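DNA/RNA-binding protein Alba (Thermoplasma volcanium, PDB 4Z9E) probably binds double-stranded DNA tightly but without sequence specificity and takes part in compacting the archaeal chromosome. Local coordinates at residues Arg37-Ile41 against Val80-Glu84. Numbering follows the deposited sequence.
Sequences RGKTI and VSSIE
The end of Ile41 lies over the backbone of strand 80-88: CD1 sits 3.5 Å from Ser81 O and 3.8 Å from Ser81 CB. Its CG1 is anti to the carbonyl carbon (chi1 -69°) and the chain runs on extended, carrying CD1 to the strand. Nearer the Ile41 backbone, the CG2 methyl of Ile83 faces the fork of Ile41, 4.0 Å from each of CG1 and CG2, and the two side chains cross at a slant. Ser81 O is also the acceptor for Gly38 N, at 2.9 Å and nearly straight (163°), with the donor tilted from the carbonyl plane; Arg37 CA adds a CA-H...O contact to the same oxygen. Val80 lies beside this bond, its CG2 3.5 Å from Gly38 N, while CG1 meets CD of Arg37, whose guanidinium leads away. Thr40 OG1 donates a hydrogen bond to Arg37 O (2.8 Å) within the turn leading to Ile41. With an alanine at Ile41, CG1, CG2 and CD1 would be gone, which is likely to cost Ile83 CG2 its contact with this helix start and open a gap over the Ser81 peptide. In the Alba fold, this turn links strand 31-37, which ends against 80-88 in the antiparallel non-hydrogen-bonded pair Arg37-Ser82, to helix 41-55; strand 60-69 flanks 80-88 on its other edge, and Asp46 and Ser42, both of the second subunit, hydrogen-bond to Ser81 OG and Gly38 O respectively.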
ATOM      1  N   ARG A  37       4.901  -0.587  -8.125  1.00 44.44           N
ATOM      2  CA  ARG A  37       3.967  -1.534  -8.706  1.00 47.15           C
ATOM      3  C   ARG A  37       4.260  -2.940  -8.195  1.00 44.28           C
ATOM      4  O   ARG A  37       5.419  -3.301  -7.960  1.00 39.46           O
ATOM      5  CB  ARG A  37       4.141  -1.591 -10.231  1.00 52.92           C
ATOM      6  CG  ARG A  37       3.967  -0.301 -10.999  1.00 60.89           C
ATOM      7  CD  ARG A  37       3.663  -0.676 -12.440  1.00 72.15           C
ATOM      8  NE  ARG A  37       4.427   0.090 -13.412  1.00 77.75           N
ATOM      9  CZ  ARG A  37       5.703  -0.145 -13.715  1.00 86.55           C
ATOM     10  NH1 ARG A  37       6.369  -1.120 -13.105  1.00 83.20           N
ATOM     11  NH2 ARG A  37       6.320   0.602 -14.628  1.00 88.48           N
ATOM     12  N   GLY A  38       3.206  -3.749  -8.087  1.00 44.98           N
ATOM     13  CA  GLY A  38       3.347  -5.155  -7.755  1.00 45.39           C
ATOM     14  C   GLY A  38       3.942  -5.405  -6.377  1.00 45.40           C
ATOM     15  O   GLY A  38       3.554  -4.783  -5.405  1.00 43.94           O
ATOM     16  N   LYS A  39       4.880  -6.339  -6.318  1.00 48.92           N
ATOM     17  CA  LYS A  39       5.545  -6.734  -5.099  1.00 51.12           C
ATOM     18  C   LYS A  39       6.153  -5.544  -4.356  1.00 51.64           C
ATOM     19  O   LYS A  39       6.018  -5.448  -3.133  1.00 52.82           O
ATOM     20  CB  LYS A  39       6.604  -7.790  -5.396  1.00 59.68           C
ATOM     21  CG  LYS A  39       6.040  -9.124  -5.870  1.00 78.17           C
ATOM     22  CD  LYS A  39       7.162 -10.121  -6.171  1.00 89.32           C
ATOM     23  CE  LYS A  39       6.630 -11.483  -6.626  1.00 83.77           C
ATOM     24  NZ  LYS A  39       7.747 -12.429  -6.935  1.00 83.89           N
ATOM     25  N   THR A  40       6.746  -4.606  -5.090  1.00 49.56           N
ATOM     26  CA  THR A  40       7.485  -3.511  -4.472  1.00 51.87           C
ATOM     27  C   THR A  40       6.628  -2.444  -3.793  1.00 50.64           C
ATOM     28  O   THR A  40       7.158  -1.538  -3.142  1.00 51.79           O
ATOM     29  CB  THR A  40       8.515  -2.896  -5.447  1.00 54.60           C
ATOM     30  OG1 THR A  40       7.909  -2.720  -6.716  1.00 58.67           O
ATOM     31  CG2 THR A  40       9.675  -3.858  -5.639  1.00 64.48           C
ATOM     32  N   ILE A  41       5.308  -2.549  -3.921  1.00 50.96           N
ATOM     33  CA  ILE A  41       4.399  -1.740  -3.102  1.00 45.40           C
ATOM     34  C   ILE A  41       4.749  -1.820  -1.598  1.00 49.14           C
ATOM     35  O   ILE A  41       4.678  -0.810  -0.884  1.00 52.50           O
ATOM     36  CB  ILE A  41       2.931  -2.120  -3.380  1.00 44.59           C
ATOM     37  CG1 ILE A  41       2.550  -1.665  -4.796  1.00 46.56           C
ATOM     38  CG2 ILE A  41       1.978  -1.538  -2.342  1.00 40.20           C
ATOM     39  CD1 ILE A  41       1.191  -2.148  -5.251  1.00 43.95           C
ATOM     40  N   VAL A  80      -1.551  -5.195 -12.858  1.00 59.15           N
ATOM     41  CA  VAL A  80      -0.726  -4.992 -11.689  1.00 52.55           C
ATOM     42  C   VAL A  80      -1.217  -3.837 -10.859  1.00 51.39           C
ATOM     43  O   VAL A  80      -1.650  -2.823 -11.419  1.00 49.47           O
ATOM     44  CB  VAL A  80       0.758  -4.840 -12.125  1.00 54.77           C
ATOM     45  CG1 VAL A  80       1.017  -3.544 -12.915  1.00 47.07           C
ATOM     46  CG2 VAL A  80       1.703  -5.074 -10.971  1.00 48.90           C
ATOM     47  N   SER A  81      -1.183  -4.017  -9.531  1.00 50.25           N
ATOM     48  CA  SER A  81      -1.512  -2.959  -8.565  1.00 46.92           C
ATOM     49  C   SER A  81      -0.394  -1.896  -8.490  1.00 48.80           C
ATOM     50  O   SER A  81       0.794  -2.179  -8.685  1.00 44.17           O
ATOM     51  CB  SER A  81      -1.712  -3.561  -7.176  1.00 51.10           C
ATOM     52  OG  SER A  81      -2.952  -4.244  -7.043  1.00 56.97           O
ATOM     53  N   SER A  82      -0.779  -0.665  -8.191  1.00 48.73           N
ATOM     54  CA  SER A  82       0.187   0.397  -8.074  1.00 48.85           C
ATOM     55  C   SER A  82      -0.165   1.344  -6.916  1.00 49.56           C
ATOM     56  O   SER A  82      -1.345   1.485  -6.537  1.00 47.47           O
ATOM     57  CB  SER A  82       0.309   1.152  -9.401  1.00 49.50           C
ATOM     58  OG  SER A  82      -0.480   2.316  -9.379  1.00 53.62           O
ATOM     59  N   ILE A  83       0.857   1.978  -6.350  1.00 45.78           N
ATOM     60  CA  ILE A  83       0.651   2.952  -5.285  1.00 45.79           C
ATOM     61  C   ILE A  83       1.430   4.197  -5.649  1.00 47.22           C
ATOM     62  O   ILE A  83       2.486   4.123  -6.274  1.00 45.32           O
ATOM     63  CB  ILE A  83       1.028   2.414  -3.887  1.00 40.10           C
ATOM     64  CG1 ILE A  83       0.614   3.393  -2.790  1.00 44.81           C
ATOM     65  CG2 ILE A  83       2.515   2.170  -3.794  1.00 44.55           C
ATOM     66  CD1 ILE A  83       0.739   2.847  -1.375  1.00 41.81           C
ATOM     67  N   GLU A  84       0.855   5.335  -5.284  1.00 49.45           N
ATOM     68  CA  GLU A  84       1.489   6.620  -5.409  1.00 52.75           C
ATOM     69  C   GLU A  84       1.310   7.257  -4.043  1.00 52.09           C
ATOM     70  O   GLU A  84       0.172   7.420  -3.580  1.00 52.06           O
ATOM     71  CB  GLU A  84       0.795   7.425  -6.502  1.00 59.91           C
ATOM     72  CG  GLU A  84       1.257   8.857  -6.684  1.00 73.05           C
ATOM     73  CD  GLU A  84       0.388   9.633  -7.681  1.00 89.52           C
ATOM     74  OE1 GLU A  84       0.060   9.080  -8.766  1.00 97.08           O
ATOM     75  OE2 GLU A  84       0.025  10.800  -7.386  1.00 90.76           O
TER